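Local coordinates for protein toluene, o-xylene monooxygenase oxygenase subunit (Pseudomonas stutzeri, PDB 2INC) that forms part of the oxygenase component of toluene/o-xylene monooxygenase, a multi-chain assembly that probably hydroxylates aromatic hydrocarbons, at residues E182-V185 with W186-P190; G194-E197 with L198-A202; S19-E22 with V23-N27; Q73-Y76 with R77-N80. All coordinates share one frame; numbering follows the deposited sequence.

Contact 1 (E182-V185 with W186-P190); sequences ERDV and WENDP
Arg183 sends CG anti to its backbone N (chi1 -178°) and stays extended out to NE, while Glu187 turns CG back beside its own N (chi1 -71°); the two chains therefore meet one turn apart within the short helix 182-188. This is an i to i+4 salt bridge: Arg183 NE donates to Glu187 OE2 at 2.8 Å. The oxygen lies close to the guanidinium plane, but the donor comes from above the carboxylate plane, the two planes being 84° apart. Glu187 OE2 also accepts from the backbone of another protein's chain, so two donors fix this oxygen, and a polar side chain of that protein bonds Arg183 NH2.

The helix end is marked by a doubled acceptor. Asp184 O receives Asn188 N at 2.9 Å and also Asn188 ND2 at 3.1 Å, ND2 in the carbonyl plane, on an oxygen lone pair. Asp189, the first residue to leave helical geometry, is also N-cap of the next helix: its OD2 accepts from Ala191 N, and OD1 pairs with Arg116. Its CB rests against Val185 CG1 at 3.8 Å, and Val185 O takes the Asp189 N-H at 2.9 Å.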
loop_
_atom_site.group_PDB
_atom_site.type_symbol
_atom_site.label_atom_id
_atom_site.label_comp_id
_atom_site.label_asym_id
_atom_site.label_seq_id
_atom_site.Cartn_x
_atom_site.Cartn_y
_atom_site.Cartn_z
ATOM N N GLU B 182 5.389 18.675 -38.829
ATOM C CA GLU B 182 4.008 18.168 -38.718
ATOM C C GLU B 182 3.013 19.321 -38.750
ATOM O O GLU B 182 1.904 19.168 -39.230
ATOM C CB GLU B 182 3.802 17.386 -37.415
ATOM C CG GLU B 182 4.374 15.982 -37.480
ATOM C CD GLU B 182 5.901 15.926 -37.335
ATOM O OE1 GLU B 182 6.483 14.902 -37.786
ATOM O OE2 GLU B 182 6.495 16.859 -36.755
ATOM N N ARG B 183 3.377 20.459 -38.183
ATOM C CA ARG B 183 2.371 21.553 -38.158
ATOM C C ARG B 183 1.986 21.983 -39.603
ATOM O O ARG B 183 0.843 22.264 -39.917
ATOM C CB ARG B 183 2.904 22.752 -37.377
ATOM C CG ARG B 183 1.858 23.894 -37.275
ATOM C CD ARG B 183 2.357 24.976 -36.392
ATOM N NE ARG B 183 1.436 26.123 -36.310
ATOM C CZ ARG B 183 1.531 27.078 -35.380
ATOM N NH1 ARG B 183 2.472 27.033 -34.464
ATOM N NH2 ARG B 183 0.650 28.062 -35.354
ATOM N N ASP B 184 2.974 22.064 -40.464
ATOM C CA ASP B 184 2.735 22.460 -41.841
ATOM C C ASP B 184 1.962 21.374 -42.590
ATOM O O ASP B 184 1.124 21.645 -43.437
ATOM C CB ASP B 184 4.070 22.686 -42.452
ATOM C CG ASP B 184 4.656 23.998 -42.015
ATOM O OD1 ASP B 184 3.862 24.941 -41.728
ATOM O OD2 ASP B 184 5.883 24.106 -41.987
ATOM N N VAL B 185 2.244 20.131 -42.288
ATOM C CA VAL B 185 1.432 19.056 -42.877
ATOM C C VAL B 185 -0.032 19.180 -42.404
ATOM O O VAL B 185 -0.940 19.243 -43.216
ATOM C CB VAL B 185 1.995 17.666 -42.523
ATOM C CG1 VAL B 185 1.165 16.566 -43.159
ATOM C CG2 VAL B 185 3.393 17.523 -43.044
ATOM N N TRP B 186 -0.257 19.202 -41.081
ATOM C CA TRP B 186 -1.617 19.343 -40.524
ATOM C C TRP B 186 -2.342 20.579 -41.120
ATOM O O TRP B 186 -3.520 20.505 -41.470
ATOM C CB TRP B 186 -1.511 19.452 -38.991
ATOM C CG TRP B 186 -2.718 19.840 -38.236
ATOM C CD1 TRP B 186 -2.893 21.006 -37.521
ATOM C CD2 TRP B 186 -3.923 19.077 -38.051
ATOM N NE1 TRP B 186 -4.103 21.005 -36.917
ATOM C CE2 TRP B 186 -4.763 19.836 -37.211
ATOM C CE3 TRP B 186 -4.383 17.850 -38.553
ATOM C CZ2 TRP B 186 -6.031 19.411 -36.828
ATOM C CZ3 TRP B 186 -5.666 17.415 -38.162
ATOM C CH2 TRP B 186 -6.470 18.197 -37.318
ATOM N N GLU B 187 -1.629 21.710 -41.206
ATOM C CA GLU B 187 -2.269 22.941 -41.723
ATOM C C GLU B 187 -2.461 23.034 -43.230
ATOM O O GLU B 187 -3.407 23.711 -43.648
ATOM C CB GLU B 187 -1.470 24.155 -41.252
ATOM C CG GLU B 187 -1.654 24.374 -39.764
ATOM C CD GLU B 187 -0.838 25.543 -39.259
ATOM O OE1 GLU B 187 -0.237 26.209 -40.086
ATOM O OE2 GLU B 187 -0.762 25.789 -38.043
ATOM N N ASN B 188 -1.616 22.353 -44.034
ATOM C CA ASN B 188 -1.591 22.524 -45.493
ATOM C C ASN B 188 -1.796 21.314 -46.396
ATOM O O ASN B 188 -2.032 21.481 -47.592
ATOM C CB ASN B 188 -0.307 23.274 -45.925
ATOM C CG ASN B 188 -0.114 24.552 -45.174
ATOM O OD1 ASN B 188 -0.841 25.521 -45.409
ATOM N ND2 ASN B 188 0.819 24.572 -44.243
ATOM N N ASP B 189 -1.709 20.087 -45.865
ATOM C CA ASP B 189 -1.767 18.932 -46.735
ATOM C C ASP B 189 -3.217 18.594 -46.985
ATOM O O ASP B 189 -3.954 18.408 -46.015
ATOM C CB ASP B 189 -1.052 17.721 -46.044
ATOM C CG ASP B 189 -0.916 16.507 -46.950
ATOM O OD1 ASP B 189 0.178 15.891 -46.945
ATOM O OD2 ASP B 189 -1.886 16.104 -47.630
ATOM N N PRO B 190 -3.621 18.438 -48.267
ATOM C CA PRO B 190 -5.011 18.119 -48.564
ATOM C C PRO B 190 -5.476 16.920 -47.768
ATOM O O PRO B 190 -6.686 16.882 -47.435
ATOM C CB PRO B 190 -5.005 17.713 -50.048
ATOM C CG PRO B 190 -3.692 18.295 -50.604
ATOM C CD PRO B 190 -2.784 18.557 -49.486
#

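Contact 2 (G194-E197 with L198-A202); sequences GFRE and LIEKA
The guanidinium of Arg196 and the carboxylate of Glu200 stand almost perpendicular, their planes 88° apart, with Glu200 OE2 3.0 Å from Arg196 NE. The bond is weak by its angle, 124° at the hydrogen, so charge attraction rather than directional bonding probably accounts for most of the pairing. The same OE2 is also bonded by an aromatic side chain of another protein's chain, its strongest polar partner, while OE1 takes bonds from that chain's backbone. The other flat group, the Phe195 ring, has Leu198 CD2 beside it at 4.3 Å, while residues of helices 121-138, 208-237 and 274-299 enclose it.

A second i to i+4 ion pair follows one residue later. Glu197 and Lys201 lie side by side and point the same way, and Lys201 NZ reaches Glu197 OE2 at 2.8 Å on the anti lone pair. Lys201 CG sits beside its backbone N (chi1 -69°), from where the extended chain runs back along Glu197, its CE 4.0 Å from Glu197 CG. Lys291 of helix 274-299 takes the other oxygen, OE1, so the carboxylate bridges two ammonium groups. With the ammonium gone, as with an alanine at Lys201, Glu197 OE2 would probably lose its partner within the helix and the carboxylate would be freer to turn about Lys291.

Beneath these pairs the backbone ladder is regular, Ile199 N meeting Phe195 O at 2.9 Å. Charged pairs beside a buried apolar side made by Phe195, Leu198 and Ile199 mark an amphipathic helix packed in an all-helical, ferritin-like fold.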
loop_
_atom_site.group_PDB
_atom_site.type_symbol
_atom_site.label_atom_id
_atom_site.label_comp_id
_atom_site.label_asym_id
_atom_site.label_seq_id
_atom_site.Cartn_x
_atom_site.Cartn_y
_atom_site.Cartn_z
ATOM N N GLY B 194 -9.877 17.644 -44.505
ATOM C CA GLY B 194 -11.180 17.119 -44.058
ATOM C C GLY B 194 -11.164 17.056 -42.554
ATOM O O GLY B 194 -11.999 17.676 -41.921
ATOM N N PHE B 195 -10.231 16.299 -41.959
ATOM C CA PHE B 195 -10.137 16.263 -40.478
ATOM C C PHE B 195 -9.980 17.584 -39.776
ATOM O O PHE B 195 -10.578 17.820 -38.724
ATOM C CB PHE B 195 -9.021 15.320 -40.004
ATOM C CG PHE B 195 -9.472 13.852 -39.987
ATOM C CD1 PHE B 195 -8.853 12.906 -40.802
ATOM C CD2 PHE B 195 -10.591 13.474 -39.234
ATOM C CE1 PHE B 195 -9.346 11.571 -40.852
ATOM C CE2 PHE B 195 -11.059 12.187 -39.256
ATOM C CZ PHE B 195 -10.418 11.214 -40.090
ATOM N N ARG B 196 -9.140 18.446 -40.305
ATOM C CA ARG B 196 -8.899 19.684 -39.596
ATOM C C ARG B 196 -10.173 20.551 -39.612
ATOM O O ARG B 196 -10.508 21.173 -38.602
ATOM C CB ARG B 196 -7.759 20.381 -40.289
ATOM C CG ARG B 196 -7.163 21.561 -39.533
ATOM C CD ARG B 196 -6.162 22.231 -40.466
ATOM N NE ARG B 196 -5.929 23.509 -39.899
ATOM C CZ ARG B 196 -5.598 24.620 -40.517
ATOM N NH1 ARG B 196 -5.405 24.700 -41.829
ATOM N NH2 ARG B 196 -5.471 25.668 -39.738
ATOM N N GLU B 197 -10.854 20.652 -40.752
ATOM C CA GLU B 197 -12.123 21.387 -40.814
ATOM C C GLU B 197 -13.119 20.788 -39.857
ATOM O O GLU B 197 -13.749 21.518 -39.095
ATOM C CB GLU B 197 -12.704 21.369 -42.250
ATOM C CG GLU B 197 -14.057 22.112 -42.367
ATOM C CD GLU B 197 -14.530 22.315 -43.796
ATOM O OE1 GLU B 197 -13.941 21.757 -44.764
ATOM O OE2 GLU B 197 -15.540 23.018 -43.952
ATOM N N LEU B 198 -13.290 19.467 -39.914
ATOM C CA LEU B 198 -14.199 18.777 -39.008
ATOM C C LEU B 198 -13.920 19.107 -37.512
ATOM O O LEU B 198 -14.796 19.583 -36.793
ATOM C CB LEU B 198 -14.049 17.286 -39.216
ATOM C CG LEU B 198 -14.855 16.422 -38.229
ATOM C CD1 LEU B 198 -16.393 16.726 -38.176
ATOM C CD2 LEU B 198 -14.592 14.953 -38.510
ATOM N N ILE B 199 -12.694 18.865 -37.061
ATOM C CA ILE B 199 -12.379 19.096 -35.658
ATOM C C ILE B 199 -12.388 20.616 -35.316
ATOM O O ILE B 199 -12.857 20.966 -34.241
ATOM C CB ILE B 199 -11.067 18.394 -35.219
ATOM C CG1 ILE B 199 -11.000 18.284 -33.675
ATOM C CG2 ILE B 199 -9.884 19.225 -35.613
ATOM C CD1 ILE B 199 -12.223 17.538 -32.954
ATOM N N GLU B 200 -11.886 21.532 -36.171
ATOM C CA GLU B 200 -12.013 22.946 -35.789
ATOM C C GLU B 200 -13.453 23.394 -35.587
ATOM O O GLU B 200 -13.736 24.146 -34.639
ATOM C CB GLU B 200 -11.353 23.883 -36.789
ATOM C CG GLU B 200 -9.828 23.744 -36.738
ATOM C CD GLU B 200 -9.111 24.669 -37.739
ATOM O OE1 GLU B 200 -9.768 25.477 -38.445
ATOM O OE2 GLU B 200 -7.873 24.567 -37.803
ATOM N N LYS B 201 -14.356 22.977 -36.488
ATOM C CA LYS B 201 -15.780 23.311 -36.328
ATOM C C LYS B 201 -16.421 22.642 -35.129
ATOM O O LYS B 201 -17.170 23.301 -34.364
ATOM C CB LYS B 201 -16.579 22.974 -37.593
ATOM C CG LYS B 201 -16.185 23.929 -38.754
ATOM C CD LYS B 201 -17.020 23.622 -40.006
ATOM C CE LYS B 201 -16.764 24.773 -40.994
ATOM N NZ LYS B 201 -17.334 24.562 -42.400
ATOM N N ALA B 202 -16.140 21.344 -34.961
ATOM C CA ALA B 202 -16.653 20.584 -33.800
ATOM C C ALA B 202 -16.191 21.229 -32.479
ATOM O O ALA B 202 -16.945 21.291 -31.537
ATOM C CB ALA B 202 -16.262 19.107 -33.862
#

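Contact 3 (S19-E22 with V23-N27); sequences SEYE and VVSTN
Tyr21 O is gripped by the hydroxyl of Ser25, OG donating at 2.6 Å in the carbonyl plane and on a lone pair. The bond closes one turn of the short helix 20-25, whose start is a capping box between Ser19 and Glu22. In the box Ser19 OG, the N-cap oxygen, accepts from Glu22 N at 3.0 Å and a nearly straight 171°, and Glu22 OE1 accepts in turn from Ser19 N at 3.3 Å. The remaining oxygen, OE2, pairs with Arg16, so the carboxylate serves both the helix start and a neighbouring charge.

Ser25 has OG beside its backbone N (chi1 -46°), which directs the hydroxyl back toward the preceding turn and leaves its CB over one face of the Tyr21 ring. The methylene lies 4.3 Å from the ring centroid, a CH-pi contact. Beyond it, Tyr21 OH bonds Asp70 N, holding the ring at its far end. Thr143 of helix 142-172 touches both Tyr21 and Ser25, which places this turn against that long helix.

At the other end the chain leaves helical geometry at Thr26, and there too a side chain takes over from the ladder. The backbone bond from Thr26 N to Glu22 O is long and weak at 3.5 Å, whereas Val23 N still meets Ser19 O at 3.0 Å. With OG1 between its N and carbonyl carbon (chi1 54°), Thr26 turns the hydroxyl onto the same carbonyl, and OG1 donates to Glu22 O at 2.7 Å.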
loop_
_atom_site.group_PDB
_atom_site.type_symbol
_atom_site.label_atom_id
_atom_site.label_comp_id
_atom_site.label_asym_id
_atom_site.label_seq_id
_atom_site.Cartn_x
_atom_site.Cartn_y
_atom_site.Cartn_z
ATOM N N SER B 19 -21.776 0.312 -5.007
ATOM C CA SER B 19 -20.407 0.039 -5.401
ATOM C C SER B 19 -19.524 1.248 -5.098
ATOM O O SER B 19 -20.016 2.324 -4.962
ATOM C CB SER B 19 -20.397 -0.197 -6.892
ATOM O OG SER B 19 -20.779 0.997 -7.572
ATOM N N GLU B 20 -18.220 1.042 -5.055
ATOM C CA GLU B 20 -17.243 2.120 -4.954
ATOM C C GLU B 20 -17.532 3.150 -6.056
ATOM O O GLU B 20 -17.537 4.342 -5.766
ATOM C CB GLU B 20 -15.826 1.558 -5.103
ATOM C CG GLU B 20 -14.707 2.630 -5.355
ATOM C CD GLU B 20 -13.360 1.992 -5.698
ATOM O OE1 GLU B 20 -13.341 0.862 -6.269
ATOM O OE2 GLU B 20 -12.313 2.618 -5.439
ATOM N N TYR B 21 -17.846 2.678 -7.279
ATOM C CA TYR B 21 -18.157 3.561 -8.401
ATOM C C TYR B 21 -19.288 4.523 -8.020
ATOM O O TYR B 21 -19.182 5.737 -8.234
ATOM C CB TYR B 21 -18.437 2.812 -9.710
ATOM C CG TYR B 21 -18.985 3.686 -10.813
ATOM C CD1 TYR B 21 -18.163 4.595 -11.491
ATOM C CD2 TYR B 21 -20.339 3.622 -11.168
ATOM C CE1 TYR B 21 -18.676 5.381 -12.504
ATOM C CE2 TYR B 21 -20.858 4.397 -12.166
ATOM C CZ TYR B 21 -20.045 5.306 -12.812
ATOM O OH TYR B 21 -20.576 6.074 -13.809
ATOM N N GLU B 22 -20.405 3.983 -7.532
ATOM C CA GLU B 22 -21.505 4.849 -7.125
ATOM C C GLU B 22 -21.158 5.776 -5.969
ATOM O O GLU B 22 -21.528 6.968 -5.982
ATOM C CB GLU B 22 -22.737 4.016 -6.806
ATOM C CG GLU B 22 -23.337 3.408 -8.063
ATOM C CD GLU B 22 -24.415 2.389 -7.744
ATOM O OE1 GLU B 22 -24.124 1.397 -7.007
ATOM O OE2 GLU B 22 -25.548 2.586 -8.251
ATOM N N VAL B 23 -20.425 5.261 -4.990
ATOM C CA VAL B 23 -20.061 6.056 -3.821
ATOM C C VAL B 23 -19.265 7.304 -4.195
ATOM O O VAL B 23 -19.490 8.359 -3.616
ATOM C CB VAL B 23 -19.227 5.229 -2.815
ATOM C CG1 VAL B 23 -18.548 6.129 -1.738
ATOM C CG2 VAL B 23 -20.131 4.160 -2.177
ATOM N N VAL B 24 -18.337 7.180 -5.138
ATOM C CA VAL B 24 -17.418 8.318 -5.413
ATOM C C VAL B 24 -17.739 9.125 -6.653
ATOM O O VAL B 24 -17.039 10.133 -6.913
ATOM C CB VAL B 24 -15.951 7.844 -5.519
ATOM C CG1 VAL B 24 -15.543 7.018 -4.274
ATOM C CG2 VAL B 24 -15.758 6.951 -6.772
ATOM N N SER B 25 -18.780 8.734 -7.401
ATOM C CA SER B 25 -19.051 9.308 -8.745
ATOM C C SER B 25 -20.364 10.029 -8.918
ATOM O O SER B 25 -20.522 10.783 -9.904
ATOM C CB SER B 25 -18.974 8.247 -9.850
ATOM O OG SER B 25 -17.812 7.472 -9.660
ATOM N N THR B 26 -21.333 9.761 -8.031
ATOM C CA THR B 26 -22.694 10.181 -8.317
ATOM C C THR B 26 -23.100 11.498 -7.654
ATOM O O THR B 26 -22.748 11.766 -6.498
ATOM C CB THR B 26 -23.722 9.074 -7.933
ATOM O OG1 THR B 26 -23.513 8.705 -6.564
ATOM C CG2 THR B 26 -23.471 7.842 -8.769
ATOM N N ASN B 27 -23.857 12.298 -8.404
ATOM C CA ASN B 27 -24.584 13.426 -7.854
ATOM C C ASN B 27 -23.645 14.405 -7.268
ATOM O O ASN B 27 -23.935 14.947 -6.170
ATOM C CB ASN B 27 -25.596 12.970 -6.788
ATOM C CG ASN B 27 -26.771 12.238 -7.409
ATOM O OD1 ASN B 27 -27.913 12.646 -7.270
ATOM N ND2 ASN B 27 -26.485 11.190 -8.140
#

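Contact 4 (Q73-Y76 with R77-N80); sequences QLVY and RTYN
Tyr76 presents one ring face to the side-chain amide of Asn80, whose OD1 stands over it, offset toward the rim and 3.0 Å from CE1. Ring and amide planes are 89° apart, and the Asn80 CG-OD1 bond runs nearly along the ring normal, bringing the oxygen end-on in a tight contact. Tyr76 OH bonds an aromatic and a polar side chain of another protein's chain. Cutting Tyr76 back to an alanine is likely to deprive those partners of the phenol hydroxyl and leave the Asn80 amide free to turn.

Val75 is the N-cap of helix 76-99. Its N donates to Thr78 OG1 at 3.1 Å and 171°, linking N-cap backbone to side chain; the threonine has OG1 between its N and carbonyl carbon (chi1 54°), facing back along the chain. A water joins Thr78 OG1 and Gln73 O, 2.6 Å from each. Tyr79 N meets Val75 O at 2.8 Å, and Leu74 CD1 lies at the edge of the Tyr79 ring, 4.1 Å from CD2.

The helix start touches helix 20-25 through Val75 and Gln73, and helix 142-172 through Leu74, Tyr76 and Tyr79, which meet Tyr150 there.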
loop_
_atom_site.group_PDB
_atom_site.type_symbol
_atom_site.label_atom_id
_atom_site.label_comp_id
_atom_site.label_asym_id
_atom_site.label_seq_id
_atom_site.Cartn_x
_atom_site.Cartn_y
_atom_site.Cartn_z
ATOM N N GLN B 73 -17.654 1.448 -15.313
ATOM C CA GLN B 73 -17.588 1.805 -13.883
ATOM C C GLN B 73 -16.238 2.348 -13.450
ATOM O O GLN B 73 -15.796 2.130 -12.336
ATOM C CB GLN B 73 -17.991 0.618 -12.989
ATOM C CG GLN B 73 -19.426 0.203 -13.275
ATOM C CD GLN B 73 -20.001 -0.834 -12.334
ATOM O OE1 GLN B 73 -20.806 -1.672 -12.767
ATOM N NE2 GLN B 73 -19.610 -0.808 -11.060
ATOM N N LEU B 74 -15.583 3.095 -14.320
ATOM C CA LEU B 74 -14.233 3.524 -14.019
ATOM C C LEU B 74 -14.268 4.540 -12.904
ATOM O O LEU B 74 -15.148 5.409 -12.859
ATOM C CB LEU B 74 -13.608 4.218 -15.236
ATOM C CG LEU B 74 -13.037 3.329 -16.310
ATOM C CD1 LEU B 74 -12.484 4.314 -17.421
ATOM C CD2 LEU B 74 -11.906 2.533 -15.690
ATOM N N VAL B 75 -13.288 4.429 -12.027
ATOM C CA VAL B 75 -12.988 5.466 -11.079
ATOM C C VAL B 75 -11.511 5.709 -11.243
ATOM O O VAL B 75 -10.826 4.944 -11.903
ATOM C CB VAL B 75 -13.309 5.108 -9.606
ATOM C CG1 VAL B 75 -14.835 4.803 -9.452
ATOM C CG2 VAL B 75 -12.446 3.942 -9.074
ATOM N N TYR B 76 -11.042 6.770 -10.630
ATOM C CA TYR B 76 -9.648 7.140 -10.773
ATOM C C TYR B 76 -8.726 5.977 -10.409
ATOM O O TYR B 76 -7.762 5.693 -11.123
ATOM C CB TYR B 76 -9.392 8.278 -9.853
ATOM C CG TYR B 76 -7.960 8.789 -9.871
ATOM C CD1 TYR B 76 -6.993 8.246 -8.996
ATOM C CD2 TYR B 76 -7.612 9.823 -10.727
ATOM C CE1 TYR B 76 -5.658 8.716 -9.020
ATOM C CE2 TYR B 76 -6.320 10.357 -10.725
ATOM C CZ TYR B 76 -5.356 9.802 -9.867
ATOM O OH TYR B 76 -4.093 10.393 -9.933
ATOM N N ARG B 77 -9.037 5.270 -9.319
ATOM C CA ARG B 77 -8.157 4.216 -8.849
ATOM C C ARG B 77 -8.066 3.098 -9.884
ATOM O O ARG B 77 -6.982 2.558 -10.129
ATOM C CB ARG B 77 -8.652 3.692 -7.502
ATOM C CG ARG B 77 -7.750 2.665 -6.883
ATOM C CD ARG B 77 -8.453 2.132 -5.605
ATOM N NE ARG B 77 -9.646 1.348 -5.934
ATOM C CZ ARG B 77 -9.634 0.082 -6.361
ATOM N NH1 ARG B 77 -8.482 -0.594 -6.502
ATOM N NH2 ARG B 77 -10.783 -0.544 -6.617
ATOM N N THR B 78 -9.213 2.747 -10.479
ATOM C CA THR B 78 -9.252 1.596 -11.395
ATOM C C THR B 78 -8.764 2.032 -12.809
ATOM O O THR B 78 -8.147 1.246 -13.518
ATOM C CB THR B 78 -10.596 0.911 -11.397
ATOM O OG1 THR B 78 -11.612 1.865 -11.677
ATOM C CG2 THR B 78 -10.894 0.282 -10.023
ATOM N N TYR B 79 -8.925 3.303 -13.152
ATOM C CA TYR B 79 -8.354 3.864 -14.384
ATOM C C TYR B 79 -6.849 3.717 -14.339
ATOM O O TYR B 79 -6.237 3.248 -15.301
ATOM C CB TYR B 79 -8.703 5.361 -14.541
ATOM C CG TYR B 79 -8.043 5.972 -15.789
ATOM C CD1 TYR B 79 -6.786 6.592 -15.716
ATOM C CD2 TYR B 79 -8.668 5.895 -17.040
ATOM C CE1 TYR B 79 -6.177 7.160 -16.871
ATOM C CE2 TYR B 79 -8.069 6.418 -18.180
ATOM C CZ TYR B 79 -6.837 7.028 -18.101
ATOM O OH TYR B 79 -6.258 7.535 -19.279
ATOM N N ASN B 80 -6.217 4.144 -13.243
ATOM C CA ASN B 80 -4.746 4.089 -13.203
ATOM C C ASN B 80 -4.234 2.637 -13.143
ATOM O O ASN B 80 -3.199 2.301 -13.763
ATOM C CB ASN B 80 -4.169 4.882 -12.063
ATOM C CG ASN B 80 -4.273 6.388 -12.251
ATOM O OD1 ASN B 80 -4.612 7.087 -11.308
ATOM N ND2 ASN B 80 -3.950 6.891 -13.428
HETATM O O HOH W 1 -13.906 0.922 -11.066
#

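Overall arrangement
The four contacts form two pairs on opposite sides of the chain's centre. Contacts 1 and 2, centres 13 Å apart, lie on consecutive helices that meet: Trp186 CH2 is 4.0 Å from Ile199 CG2, and Arg196 packs against Trp186 and Glu187. Contacts 3 and 4, centres 11 Å apart, join through the salt bridge of Glu20 OE1 to Arg77 NH2 at 2.9 Å and through Val24 CG2 on Val75 CG1 at 3.6 Å. Between the pairs, centres are about 31 to 43 Å apart, and the nearest atoms, those of contacts 2 and 4, about 18 Å. Each of the four has residues within reach of another protein's chain.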